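Local coordinates for SusD homolog (Bacteroides thetaiotaomicron, PDB 3SGH), which probably binds glycans at the cell surface as a SusD-like outer-membrane lipoprotein, helping to deliver them to a partner transporter, at residues V173-K178 with S227-N232; V27-Q32 with Q314-A319; T368-N373 with S392-W397; V256-G261 with Y434-P439. All coordinates share one frame; numbering follows the deposited sequence. Where two conformers were deposited one is given.

How the contacts relate
From the N terminus, residues 27-32 come first and wait for 314-319, so contact 2 closes the longest loop, with 281 residues between its segments. Contact 1 (173-178 with 227-232) is nested inside that loop, and the two touch because strands 227-229 and 314-317 pair antiparallel, with centres about 9 Å apart. Residues 256-261 also lie within it but pair with 434-439, so contact 4 crosses contact 2. Contact 3 nests inside contact 4, touching it through Gly372 and Ser257. Contact 2 ties helix 26-29, and contact 1 the loop between helices 168-171 and 181-198, to the two-stranded sheet; contact 4 joins helix 253-261 to the loop after helix 424-432, and contact 3 pairs two parts of the 360-364 to 403-417 connection.

Contact 1: residues V173-K178 with S227-N232; sequences VDQFYK and SYDTTN
Thr230 OG1 donates to the backbone O of Gln175 at 2.6 Å, in the carbonyl plane and on a lone pair, with a C=O...donor angle of 132°. The second direct bond runs from Gln175 NE2 to Asp229 OD1, 2.9 Å long and nearly straight at 161°. It leaves the amide almost in plane but meets the carboxylate from above its plane. These bonds join the loop between helices 168-171 and 181-198 to strand 227-229 and the type I beta turn Asp229-Asn232 that follows it in this SusD-family fold. Asp229 OD1 also accepts from Gly233 N, so one carboxylate oxygen serves both the loop and the residue just after the turn. In Gln175, CG sits between the backbone N and the carbonyl carbon (chi1 69°), 3.5 Å from Thr231 OG1, and the bend at chi2 then turns the amide toward Asp229. Replacing Gln175 with alanine would probably deprive Asp229 OD1 of its amide donor and open a gap beside Thr231.

Water 1 adds a bridge, donating to Phe176 O and accepting from Tyr228 N. The loop itself is turned by Asp174, whose OD1 accepts from Phe176 N in an Asx turn and, on the same face of its plane, from Tyr177 N in an Asx motif. Within the packing, the Phe176 ring carries Gln175 CG over one face and meets Tyr28 and Phe25 edge-to-face. Its CE1 lies 3.6 Å from Asp229 CA. Farther out, Tyr177 OH, hydrogen-bonded to Asp225 O, approaches Ser227 CB to 3.3 Å.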
loop_
_atom_site.group_PDB
_atom_site.type_symbol
_atom_site.label_atom_id
_atom_site.label_comp_id
_atom_site.label_asym_id
_atom_site.label_seq_id
_atom_site.Cartn_x
_atom_site.Cartn_y
_atom_site.Cartn_z
ATOM N N VAL A 173 13.768 -20.823 4.999
ATOM C CA VAL A 173 13.864 -19.376 5.180
ATOM C C VAL A 173 12.521 -18.601 5.052
ATOM O O VAL A 173 12.455 -17.380 5.311
ATOM C CB VAL A 173 14.848 -18.744 4.158
ATOM C CG1 VAL A 173 16.266 -19.350 4.344
ATOM C CG2 VAL A 173 14.340 -18.857 2.763
ATOM N N ASP A 174 11.475 -19.314 4.685
ATOM C CA ASP A 174 10.198 -18.695 4.319
ATOM C C ASP A 174 9.255 -18.594 5.512
ATOM O O ASP A 174 8.469 -19.506 5.754
ATOM C CB ASP A 174 9.559 -19.512 3.213
ATOM C CG ASP A 174 8.192 -18.997 2.781
ATOM O OD1 ASP A 174 7.797 -17.829 3.129
ATOM O OD2 ASP A 174 7.513 -19.776 2.039
ATOM N N GLN A 175 9.250 -17.433 6.175
ATOM C CA GLN A 175 8.322 -17.164 7.268
ATOM C C GLN A 175 6.893 -16.833 6.841
ATOM O O GLN A 175 5.997 -16.732 7.685
ATOM C CB GLN A 175 8.851 -16.028 8.150
ATOM C CG GLN A 175 8.878 -14.617 7.538
ATOM C CD GLN A 175 10.191 -14.231 6.898
ATOM O OE1 GLN A 175 10.908 -15.081 6.340
ATOM N NE2 GLN A 175 10.511 -12.929 6.943
ATOM N N PHE A 176 6.690 -16.626 5.545
ATOM C CA PHE A 176 5.360 -16.260 5.019
ATOM C C PHE A 176 4.488 -17.494 4.817
ATOM O O PHE A 176 3.367 -17.578 5.367
ATOM C CB PHE A 176 5.543 -15.473 3.713
ATOM C CG PHE A 176 6.408 -14.252 3.895
ATOM C CD1 PHE A 176 5.854 -13.040 4.321
ATOM C CD2 PHE A 176 7.768 -14.335 3.725
ATOM C CE1 PHE A 176 6.655 -11.936 4.529
ATOM C CE2 PHE A 176 8.579 -13.234 3.951
ATOM C CZ PHE A 176 8.028 -12.029 4.338
ATOM N N TYR A 177 5.025 -18.455 4.080
ATOM C CA TYR A 177 4.290 -19.670 3.717
ATOM C C TYR A 177 5.037 -20.985 3.915
ATOM O O TYR A 177 4.579 -22.031 3.446
ATOM C CB TYR A 177 3.902 -19.543 2.271
ATOM C CG TYR A 177 2.958 -18.397 1.923
ATOM C CD1 TYR A 177 1.744 -18.220 2.594
ATOM C CD2 TYR A 177 3.230 -17.562 0.847
ATOM C CE1 TYR A 177 0.847 -17.211 2.224
ATOM C CE2 TYR A 177 2.320 -16.537 0.469
ATOM C CZ TYR A 177 1.132 -16.384 1.149
ATOM O OH TYR A 177 0.270 -15.402 0.735
ATOM N N LYS A 178 6.181 -20.950 4.593
ATOM C CA LYS A 178 6.928 -22.173 4.984
ATOM C C LYS A 178 7.242 -23.080 3.784
ATOM O O LYS A 178 7.262 -24.324 3.886
ATOM C CB LYS A 178 6.136 -22.925 6.045
ATOM C CG LYS A 178 5.861 -22.108 7.322
ATOM C CD LYS A 178 5.150 -22.982 8.410
ATOM C CE LYS A 178 5.378 -22.465 9.883
ATOM N NZ LYS A 178 4.848 -21.065 10.138
ATOM N N SER A 227 -0.888 -13.287 3.361
ATOM C CA SER A 227 0.531 -13.257 3.691
ATOM C C SER A 227 0.827 -12.299 4.823
ATOM O O SER A 227 0.471 -11.084 4.739
ATOM C CB SER A 227 1.350 -12.799 2.476
ATOM O OG SER A 227 2.720 -12.719 2.822
ATOM N N TYR A 228 1.513 -12.841 5.828
ATOM C CA TYR A 228 2.066 -12.077 6.967
ATOM C C TYR A 228 3.569 -12.388 7.191
ATOM O O TYR A 228 4.018 -13.503 6.939
ATOM C CB TYR A 228 1.374 -12.456 8.232
ATOM C CG TYR A 228 -0.080 -12.071 8.359
ATOM C CD1 TYR A 228 -1.065 -12.894 7.837
ATOM C CD2 TYR A 228 -0.465 -10.953 9.075
ATOM C CE1 TYR A 228 -2.420 -12.566 7.959
ATOM C CE2 TYR A 228 -1.817 -10.655 9.270
ATOM C CZ TYR A 228 -2.783 -11.465 8.694
ATOM O OH TYR A 228 -4.119 -11.182 8.843
ATOM N N ASP A 229 4.329 -11.405 7.662
ATOM C CA ASP A 229 5.749 -11.625 7.973
ATOM C C ASP A 229 5.747 -12.203 9.386
ATOM O O ASP A 229 5.791 -11.481 10.371
ATOM C CB ASP A 229 6.549 -10.319 7.852
ATOM C CG ASP A 229 8.060 -10.534 7.937
ATOM O OD1 ASP A 229 8.485 -11.562 8.544
ATOM O OD2 ASP A 229 8.786 -9.665 7.441
ATOM N N THR A 230 5.609 -13.512 9.474
ATOM C CA THR A 230 5.254 -14.130 10.745
ATOM C C THR A 230 6.310 -13.971 11.835
ATOM O O THR A 230 5.968 -14.069 13.041
ATOM C CB THR A 230 4.908 -15.635 10.614
ATOM O OG1 THR A 230 6.074 -16.368 10.264
ATOM C CG2 THR A 230 3.742 -15.874 9.578
ATOM N N THR A 231 7.566 -13.801 11.432
ATOM C CA THR A 231 8.669 -13.595 12.393
ATOM C C THR A 231 9.063 -12.125 12.520
ATOM O O THR A 231 10.046 -11.801 13.172
ATOM C CB THR A 231 9.860 -14.383 11.942
ATOM O OG1 THR A 231 10.240 -13.949 10.641
ATOM C CG2 THR A 231 9.536 -15.923 11.919
ATOM N N ASN A 232 8.319 -11.248 11.833
ATOM C CA ASN A 232 8.697 -9.856 11.692
ATOM C C ASN A 232 10.200 -9.735 11.333
ATOM O O ASN A 232 10.975 -9.037 11.992
ATOM C CB ASN A 232 8.358 -9.123 12.955
ATOM C CG ASN A 232 6.891 -8.831 13.055
ATOM O OD1 ASN A 232 6.300 -8.280 12.102
ATOM N ND2 ASN A 232 6.281 -9.167 14.204
HETATM O O HOH W 1 1.434 -15.870 5.922
#

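Contact 2: residues V27-Q32 with Q314-A319; sequences VYACPQ and QPVMYA
Apolar contacts join Tyr28 and Ala29, at the end of helix 26-29, to Val316 on strand 314-317, which bulges classically where Val316 and Met317 both sit across from Ser227. Both methyls of Val316 face the start of the Tyr28 side chain: CG2 stands 3.6 Å from Tyr28 CB, while CG1, anti to the Val316 backbone N (chi1 -180°), reaches the backbone O of Tyr28 at 3.5 Å. Ala29 CB fits between Val316 CG2 and Gln314 CB, both 3.9 Å away, and also rests on Pro315 O. Beyond this core Phe187 of helix 181-198 packs on Val316 and on the Tyr28 ring, whose hydroxyl bonds to Thr108.

The polar contacts centre on Gln314. Its chain extends beyond CG and carries NE2 to the carbonyls where the helix ends, giving a weak hydrogen bond to Cys30 O at 3.2 Å, with an N-H...O angle of 143°. Gln314 CD lies over Pro31 CA at 3.8 Å, and its OE1 accepts from Gly239 N. Cys30 leaves helical geometry with positive phi (51°), directing the chain into Pro31.

Water is the third element: water 2 lies 3.1 Å from Ala29 O and 2.8 Å from Pro315 O. With carbonyl oxygens supplied by both segments, the buried junction appears to rely on donors from the Gln314 amide and from Asn40 ND2, which bonds to Ala29 O, with a water lying between two of the carbonyls, while small apolar groups provide the close fit.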
loop_
_atom_site.group_PDB
_atom_site.type_symbol
_atom_site.label_atom_id
_atom_site.label_comp_id
_atom_site.label_asym_id
_atom_site.label_seq_id
_atom_site.Cartn_x
_atom_site.Cartn_y
_atom_site.Cartn_z
ATOM N N VAL A 27 11.155 -6.212 2.061
ATOM C CA VAL A 27 10.260 -5.344 1.297
ATOM C C VAL A 27 8.775 -5.652 1.448
ATOM O O VAL A 27 7.959 -4.791 1.164
ATOM C CB VAL A 27 10.582 -5.262 -0.196
ATOM C CG1 VAL A 27 12.051 -4.765 -0.411
ATOM C CG2 VAL A 27 10.285 -6.594 -0.927
ATOM N N TYR A 28 8.409 -6.861 1.856
ATOM C CA TYR A 28 6.999 -7.229 1.873
ATOM C C TYR A 28 6.209 -6.487 2.938
ATOM O O TYR A 28 5.112 -6.024 2.681
ATOM C CB TYR A 28 6.855 -8.722 2.077
ATOM C CG TYR A 28 7.242 -9.547 0.868
ATOM C CD1 TYR A 28 6.573 -9.392 -0.335
ATOM C CD2 TYR A 28 8.201 -10.544 0.932
ATOM C CE1 TYR A 28 6.877 -10.144 -1.473
ATOM C CE2 TYR A 28 8.512 -11.296 -0.212
ATOM C CZ TYR A 28 7.840 -11.093 -1.412
ATOM O OH TYR A 28 8.110 -11.820 -2.562
ATOM N N ALA A 29 6.797 -6.341 4.111
ATOM C CA ALA A 29 6.101 -5.724 5.234
ATOM C C ALA A 29 6.893 -4.641 5.952
ATOM O O ALA A 29 6.293 -3.901 6.732
ATOM C CB ALA A 29 5.688 -6.785 6.239
ATOM N N CYS A 30 8.216 -4.573 5.730
ATOM C CA CYS A 30 9.102 -3.618 6.458
ATOM C C CYS A 30 8.942 -3.668 7.984
ATOM O O CYS A 30 8.556 -2.664 8.598
ATOM C CB CYS A 30 8.865 -2.200 5.961
ATOM S SG CYS A 30 9.521 -1.985 4.257
ATOM N N PRO A 31 9.252 -4.816 8.607
ATOM C CA PRO A 31 9.145 -4.928 10.072
ATOM C C PRO A 31 10.170 -4.156 10.929
ATOM O O PRO A 31 9.857 -3.795 12.079
ATOM C CB PRO A 31 9.276 -6.420 10.315
ATOM C CG PRO A 31 10.105 -6.914 9.168
ATOM C CD PRO A 31 9.662 -6.096 7.983
ATOM N N GLN A 32 11.382 -3.955 10.422
ATOM C CA GLN A 32 12.391 -3.269 11.209
ATOM C C GLN A 32 11.877 -1.858 11.513
ATOM O O GLN A 32 11.256 -1.202 10.665
ATOM C CB GLN A 32 13.715 -3.267 10.471
ATOM C CG GLN A 32 14.920 -2.814 11.310
ATOM C CD GLN A 32 15.150 -1.336 11.327
ATOM O OE1 GLN A 32 14.640 -0.592 10.464
ATOM N NE2 GLN A 32 15.954 -0.886 12.287
ATOM N N GLN A 314 3.496 -8.336 11.083
ATOM C CA GLN A 314 3.088 -7.340 10.105
ATOM C C GLN A 314 2.513 -7.999 8.852
ATOM O O GLN A 314 3.076 -8.980 8.349
ATOM C CB GLN A 314 4.227 -6.373 9.778
ATOM C CG GLN A 314 4.500 -5.464 10.996
ATOM C CD GLN A 314 5.495 -4.350 10.763
ATOM O OE1 GLN A 314 6.042 -3.830 11.739
ATOM N NE2 GLN A 314 5.710 -3.943 9.493
ATOM N N PRO A 315 1.377 -7.478 8.350
ATOM C CA PRO A 315 0.708 -8.000 7.150
ATOM C C PRO A 315 1.374 -7.587 5.846
ATOM O O PRO A 315 2.022 -6.526 5.773
ATOM C CB PRO A 315 -0.677 -7.380 7.207
ATOM C CG PRO A 315 -0.504 -6.150 7.960
ATOM C CD PRO A 315 0.580 -6.393 8.977
ATOM N N VAL A 316 1.244 -8.434 4.830
ATOM C CA VAL A 316 1.742 -8.143 3.499
ATOM C C VAL A 316 0.546 -7.989 2.536
ATOM O O VAL A 316 0.380 -6.944 1.916
ATOM C CB VAL A 316 2.700 -9.187 2.978
ATOM C CG1 VAL A 316 3.182 -8.775 1.537
ATOM C CG2 VAL A 316 3.895 -9.401 3.970
HETATM N N MSE A 317 -0.303 -9.007 2.431
HETATM C CA MSE A 317 -1.380 -8.948 1.479
HETATM C C MSE A 317 -2.489 -9.863 1.917
HETATM O O MSE A 317 -2.225 -11.028 2.260
HETATM C CB MSE A 317 -0.851 -9.378 0.111
HETATM C CG MSE A 317 -1.913 -9.359 -0.981
HETATM SE SE MSE A 317 -1.171 -10.151 -2.661
HETATM C CE MSE A 317 -0.121 -8.690 -3.049
ATOM N N TYR A 318 -3.714 -9.363 1.898
ATOM C CA TYR A 318 -4.863 -10.095 2.395
ATOM C C TYR A 318 -5.700 -10.698 1.295
ATOM O O TYR A 318 -5.837 -10.122 0.216
ATOM C CB TYR A 318 -5.776 -9.162 3.175
ATOM C CG TYR A 318 -5.217 -8.522 4.428
ATOM C CD1 TYR A 318 -4.844 -9.268 5.519
ATOM C CD2 TYR A 318 -5.048 -7.172 4.502
ATOM C CE1 TYR A 318 -4.378 -8.690 6.674
ATOM C CE2 TYR A 318 -4.600 -6.580 5.689
ATOM C CZ TYR A 318 -4.289 -7.333 6.769
ATOM O OH TYR A 318 -3.843 -6.687 7.923
ATOM N N ALA A 319 -6.317 -11.847 1.592
ATOM C CA ALA A 319 -7.178 -12.511 0.629
ATOM C C ALA A 319 -8.311 -11.567 0.157
ATOM O O ALA A 319 -8.720 -11.618 -1.019
ATOM C CB ALA A 319 -7.742 -13.825 1.197
HETATM O O HOH W 2 3.232 -4.350 7.039
#

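Contact 3: residues T368-N373 with S392-W397; sequences TSIPGN and SITIKW
Two irregular chain segments lie alongside each other, nearest at Ile370 and Ser392 with their CA atoms 5.3 Å apart, and no direct hydrogen bond joins them. Side chains of one segment rest instead on the carbonyls of the other. Pro371 places CD 3.2 Å from Ile393 O, and its CG lies 4.5 Å from Ile393 CG2 in a looser apolar contact. Ile370 applies its CG2 branch to Ser392 O at 3.4 Å. That branch is anti to the carbonyl carbon of Ile370, while CG1 sits between backbone N and carbonyl carbon (chi1 63°). The same methyl meets Thr394 CG2 at 3.8 Å where the two side chains pass at a slant, and Thr394 CG2 in turn touches Ser369 O at 3.5 Å.

Both segments belong to the long connection between helices 360-364 and 403-417. Ile393 O accepts from Tyr262 OH, and Ile393 packs on Arg409 and Thr412 of helix 403-417, anchoring one side of the pair to the helical body. A serine in place of Pro371 would probably uncover Ile393 O on the side where the proline ring now lies and loosen the fit against Ile393 and Tyr262.

Water 3 lies between the segments, accepting from Ile395 N at 2.8 Å and standing 2.7 Å from Ser369 O. The chemistry is thus that of methyl and methylene groups set against carbonyl oxygens, with a water placed between Ser369 O and Ile395 N and the direct backbone bonds made to other partners.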
loop_
_atom_site.group_PDB
_atom_site.type_symbol
_atom_site.label_atom_id
_atom_site.label_comp_id
_atom_site.label_asym_id
_atom_site.label_seq_id
_atom_site.Cartn_x
_atom_site.Cartn_y
_atom_site.Cartn_z
ATOM N N THR A 368 -28.176 2.698 5.056
ATOM C CA THR A 368 -28.465 4.051 5.567
ATOM C C THR A 368 -27.208 4.801 6.063
ATOM O O THR A 368 -27.092 6.041 5.908
ATOM C CB THR A 368 -29.533 4.007 6.679
ATOM O OG1 THR A 368 -29.126 3.154 7.750
ATOM C CG2 THR A 368 -30.891 3.508 6.183
ATOM N N SER A 369 -26.288 4.066 6.680
ATOM C CA SER A 369 -25.162 4.673 7.333
ATOM C C SER A 369 -24.182 5.283 6.328
ATOM O O SER A 369 -23.879 4.675 5.310
ATOM C CB SER A 369 -24.420 3.657 8.220
ATOM O OG SER A 369 -25.239 3.139 9.249
ATOM N N ILE A 370 -23.689 6.478 6.629
ATOM C CA ILE A 370 -22.739 7.138 5.723
ATOM C C ILE A 370 -21.441 7.466 6.441
ATOM O O ILE A 370 -21.390 7.487 7.675
ATOM C CB ILE A 370 -23.351 8.405 5.107
ATOM C CG1 ILE A 370 -23.685 9.440 6.174
ATOM C CG2 ILE A 370 -24.619 7.986 4.262
ATOM C CD1 ILE A 370 -24.437 10.660 5.637
ATOM N N PRO A 371 -20.374 7.705 5.683
ATOM C CA PRO A 371 -19.087 7.972 6.316
ATOM C C PRO A 371 -19.171 9.193 7.241
ATOM O O PRO A 371 -19.852 10.170 6.955
ATOM C CB PRO A 371 -18.140 8.136 5.105
ATOM C CG PRO A 371 -18.814 7.345 4.020
ATOM C CD PRO A 371 -20.247 7.522 4.219
ATOM N N GLY A 372 -18.533 9.089 8.397
ATOM C CA GLY A 372 -18.633 10.088 9.454
ATOM C C GLY A 372 -17.780 11.312 9.218
ATOM O O GLY A 372 -16.722 11.257 8.556
ATOM N N ASN A 373 -18.238 12.426 9.759
ATOM C CA ASN A 373 -17.414 13.625 9.769
ATOM C C ASN A 373 -16.424 13.487 10.902
ATOM O O ASN A 373 -16.622 12.661 11.795
ATOM C CB ASN A 373 -18.292 14.859 9.966
ATOM C CG ASN A 373 -19.256 15.036 8.846
ATOM O OD1 ASN A 373 -18.926 14.769 7.711
ATOM N ND2 ASN A 373 -20.462 15.491 9.160
ATOM N N SER A 392 -20.513 10.032 0.691
ATOM C CA SER A 392 -21.819 9.690 1.221
ATOM C C SER A 392 -22.147 8.237 0.939
ATOM O O SER A 392 -23.327 7.820 1.081
ATOM C CB SER A 392 -22.861 10.602 0.585
ATOM O OG SER A 392 -22.719 10.652 -0.834
ATOM N N ILE A 393 -21.118 7.468 0.554
ATOM C CA ILE A 393 -21.325 6.107 0.059
ATOM C C ILE A 393 -21.770 5.167 1.176
ATOM O O ILE A 393 -21.170 5.106 2.252
ATOM C CB ILE A 393 -20.077 5.582 -0.741
ATOM C CG1 ILE A 393 -20.455 4.530 -1.785
ATOM C CG2 ILE A 393 -18.975 5.082 0.189
ATOM C CD1 ILE A 393 -21.341 5.075 -2.993
ATOM N N THR A 394 -22.834 4.414 0.916
ATOM C CA THR A 394 -23.369 3.476 1.872
ATOM C C THR A 394 -22.834 2.080 1.598
ATOM O O THR A 394 -22.239 1.828 0.560
ATOM C CB THR A 394 -24.930 3.474 1.797
ATOM O OG1 THR A 394 -25.340 3.176 0.458
ATOM C CG2 THR A 394 -25.480 4.836 2.226
ATOM N N ILE A 395 -23.064 1.153 2.523
ATOM C CA ILE A 395 -22.464 -0.176 2.438
ATOM C C ILE A 395 -23.181 -1.166 1.537
ATOM O O ILE A 395 -22.557 -1.817 0.685
ATOM C CB ILE A 395 -22.382 -0.812 3.841
ATOM C CG1 ILE A 395 -21.550 0.072 4.816
ATOM C CG2 ILE A 395 -21.811 -2.286 3.762
ATOM C CD1 ILE A 395 -21.942 -0.128 6.275
ATOM N N LYS A 396 -24.500 -1.292 1.720
ATOM C CA LYS A 396 -25.283 -2.283 0.964
ATOM C C LYS A 396 -25.124 -2.084 -0.530
ATOM O O LYS A 396 -25.261 -0.966 -1.036
ATOM C CB LYS A 396 -26.777 -2.205 1.309
ATOM C CG LYS A 396 -27.682 -3.250 0.614
ATOM C CD LYS A 396 -29.020 -2.623 0.210
ATOM C CE LYS A 396 -30.163 -3.637 0.126
ATOM N NZ LYS A 396 -29.835 -4.872 -0.664
ATOM N N TRP A 397 -24.846 -3.170 -1.226
ATOM C CA TRP A 397 -24.732 -3.164 -2.671
ATOM C C TRP A 397 -26.063 -2.785 -3.321
ATOM O O TRP A 397 -27.122 -3.278 -2.919
ATOM C CB TRP A 397 -24.289 -4.508 -3.210
ATOM C CG TRP A 397 -23.961 -4.398 -4.656
ATOM C CD1 TRP A 397 -24.771 -4.692 -5.712
ATOM C CD2 TRP A 397 -22.750 -3.890 -5.209
ATOM N NE1 TRP A 397 -24.125 -4.415 -6.886
ATOM C CE2 TRP A 397 -22.878 -3.923 -6.598
ATOM C CE3 TRP A 397 -21.553 -3.428 -4.659
ATOM C CZ2 TRP A 397 -21.873 -3.498 -7.435
ATOM C CZ3 TRP A 397 -20.565 -3.015 -5.490
ATOM C CH2 TRP A 397 -20.723 -3.047 -6.858
HETATM O O HOH W 3 -24.242 2.076 4.845
#

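Contact 4: residues V256-G261 with Y434-P439; sequences VSYMNG and YPRIFP
Tyr258 projects from helix 253-261 and sets its hydroxyl against the backbone of Arg436, OH to N being 3.3 Å. This is a helix-to-loop contact in the alpha-helical SusD-like fold, joining that helix to the connection between helices 424-432 and 461-466. The tyrosine ring presents its edge to Arg436 O, which lies in the ring plane, and OH also touches Arg436 CB at 3.5 Å. Farther back along the ring, Tyr258 CE1 meets Phe438 CE1 at 4.3 Å, and Ser257 CB approaches Phe438 CZ at 4.1 Å, both loose apolar contacts.

The loop takes its shape from a cis peptide bond before Pro435 and an inverse gamma turn centred on Arg436. With CG anti to the carbonyl carbon (chi1 -49°) and the chain extended to NE, Arg436 leads its guanidinium away from the tyrosine to a salt bridge with Glu408. Trp415 of helix 403-417 meets the Tyr258 ring edge-to-face and also packs on Pro435, while Tyr387 lies against Phe438. Water 4 lies 2.9 Å from Tyr258 OH and accepts from Arg436 N at 3.2 Å.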
loop_
_atom_site.group_PDB
_atom_site.type_symbol
_atom_site.label_atom_id
_atom_site.label_comp_id
_atom_site.label_asym_id
_atom_site.label_seq_id
_atom_site.Cartn_x
_atom_site.Cartn_y
_atom_site.Cartn_z
ATOM N N VAL A 256 -10.749 6.263 10.598
ATOM C CA VAL A 256 -11.548 6.136 11.832
ATOM C C VAL A 256 -12.932 6.775 11.628
ATOM O O VAL A 256 -13.957 6.221 12.003
ATOM C CB VAL A 256 -10.828 6.758 13.069
ATOM C CG1 VAL A 256 -11.729 6.691 14.300
ATOM C CG2 VAL A 256 -9.445 6.029 13.312
ATOM N N SER A 257 -12.973 7.970 11.041
ATOM C CA SER A 257 -14.255 8.657 10.750
ATOM C C SER A 257 -15.155 7.903 9.764
ATOM O O SER A 257 -16.393 7.819 9.949
ATOM C CB SER A 257 -13.992 10.077 10.218
ATOM O OG SER A 257 -13.427 10.849 11.258
ATOM N N TYR A 258 -14.588 7.340 8.708
ATOM C CA TYR A 258 -15.420 6.519 7.834
ATOM C C TYR A 258 -16.048 5.361 8.648
ATOM O O TYR A 258 -17.255 5.091 8.585
ATOM C CB TYR A 258 -14.608 5.910 6.708
ATOM C CG TYR A 258 -14.499 6.731 5.402
ATOM C CD1 TYR A 258 -13.663 7.822 5.279
ATOM C CD2 TYR A 258 -15.232 6.344 4.296
ATOM C CE1 TYR A 258 -13.543 8.505 4.047
ATOM C CE2 TYR A 258 -15.114 6.996 3.106
ATOM C CZ TYR A 258 -14.289 8.080 2.986
ATOM O OH TYR A 258 -14.170 8.673 1.755
HETATM N N MSE A 259 -15.214 4.673 9.417
HETATM C CA MSE A 259 -15.660 3.532 10.219
HETATM C C MSE A 259 -16.601 3.881 11.388
HETATM O O MSE A 259 -17.515 3.109 11.693
HETATM C CB MSE A 259 -14.431 2.763 10.680
HETATM C CG MSE A 259 -13.694 2.112 9.500
HETATM SE SE MSE A 259 -12.110 1.162 10.044
HETATM C CE MSE A 259 -12.996 -0.425 10.786
ATOM N N ASN A 260 -16.449 5.057 11.988
ATOM C CA ASN A 260 -17.394 5.533 13.013
ATOM C C ASN A 260 -18.792 5.762 12.382
ATOM O O ASN A 260 -19.813 5.363 12.946
ATOM C CB ASN A 260 -16.905 6.813 13.686
ATOM C CG ASN A 260 -15.891 6.565 14.800
ATOM O OD1 ASN A 260 -15.839 5.487 15.386
ATOM N ND2 ASN A 260 -15.128 7.606 15.143
ATOM N N GLY A 261 -18.813 6.371 11.197
ATOM C CA GLY A 261 -20.070 6.633 10.483
ATOM C C GLY A 261 -20.795 5.343 10.178
ATOM O O GLY A 261 -22.024 5.282 10.263
ATOM N N TYR A 434 -11.045 7.758 -5.455
ATOM C CA TYR A 434 -11.610 7.024 -4.340
ATOM C C TYR A 434 -10.545 6.099 -3.740
ATOM O O TYR A 434 -9.717 5.579 -4.458
ATOM C CB TYR A 434 -12.795 6.148 -4.801
ATOM C CG TYR A 434 -13.792 6.826 -5.694
ATOM C CD1 TYR A 434 -14.432 7.976 -5.276
ATOM C CD2 TYR A 434 -14.133 6.289 -6.932
ATOM C CE1 TYR A 434 -15.355 8.627 -6.074
ATOM C CE2 TYR A 434 -15.074 6.953 -7.780
ATOM C CZ TYR A 434 -15.670 8.115 -7.327
ATOM O OH TYR A 434 -16.604 8.809 -8.060
ATOM N N PRO A 435 -10.583 5.846 -2.419
ATOM C CA PRO A 435 -11.423 6.504 -1.434
ATOM C C PRO A 435 -11.075 8.004 -1.286
ATOM O O PRO A 435 -9.976 8.431 -1.666
ATOM C CB PRO A 435 -11.067 5.747 -0.159
ATOM C CG PRO A 435 -9.610 5.444 -0.334
ATOM C CD PRO A 435 -9.557 5.012 -1.777
ATOM N N ARG A 436 -12.021 8.789 -0.781
ATOM C CA ARG A 436 -11.840 10.222 -0.631
ATOM C C ARG A 436 -11.045 10.554 0.633
ATOM O O ARG A 436 -11.576 11.003 1.658
ATOM C CB ARG A 436 -13.169 10.949 -0.656
ATOM C CG ARG A 436 -14.075 10.558 -1.825
ATOM C CD ARG A 436 -15.303 11.404 -1.824
ATOM N NE ARG A 436 -16.334 10.874 -2.726
ATOM C CZ ARG A 436 -16.900 11.543 -3.734
ATOM N NH1 ARG A 436 -16.548 12.789 -4.018
ATOM N NH2 ARG A 436 -17.835 10.958 -4.462
ATOM N N ILE A 437 -9.737 10.364 0.512
ATOM C CA ILE A 437 -8.789 10.545 1.622
ATOM C C ILE A 437 -8.715 12.002 2.046
ATOM O O ILE A 437 -8.585 12.917 1.198
ATOM C CB ILE A 437 -7.366 10.080 1.225
ATOM C CG1 ILE A 437 -7.368 8.604 0.840
ATOM C CG2 ILE A 437 -6.379 10.342 2.337
ATOM C CD1 ILE A 437 -8.090 7.726 1.888
ATOM N N PHE A 438 -8.825 12.241 3.341
ATOM C CA PHE A 438 -8.750 13.604 3.851
ATOM C C PHE A 438 -7.387 14.242 3.542
ATOM O O PHE A 438 -6.349 13.720 3.964
ATOM C CB PHE A 438 -8.912 13.636 5.360
ATOM C CG PHE A 438 -10.229 13.145 5.897
ATOM C CD1 PHE A 438 -11.275 12.742 5.095
ATOM C CD2 PHE A 438 -10.434 13.204 7.280
ATOM C CE1 PHE A 438 -12.485 12.302 5.686
ATOM C CE2 PHE A 438 -11.601 12.808 7.851
ATOM C CZ PHE A 438 -12.636 12.366 7.078
ATOM N N PRO A 439 -7.393 15.401 2.876
ATOM C CA PRO A 439 -6.115 16.086 2.595
ATOM C C PRO A 439 -5.621 16.806 3.837
ATOM O O PRO A 439 -6.353 16.926 4.821
ATOM C CB PRO A 439 -6.512 17.121 1.557
ATOM C CG PRO A 439 -7.912 17.498 1.948
ATOM C CD PRO A 439 -8.547 16.170 2.364
HETATM O O HOH W 4 -14.730 7.033 -0.618
#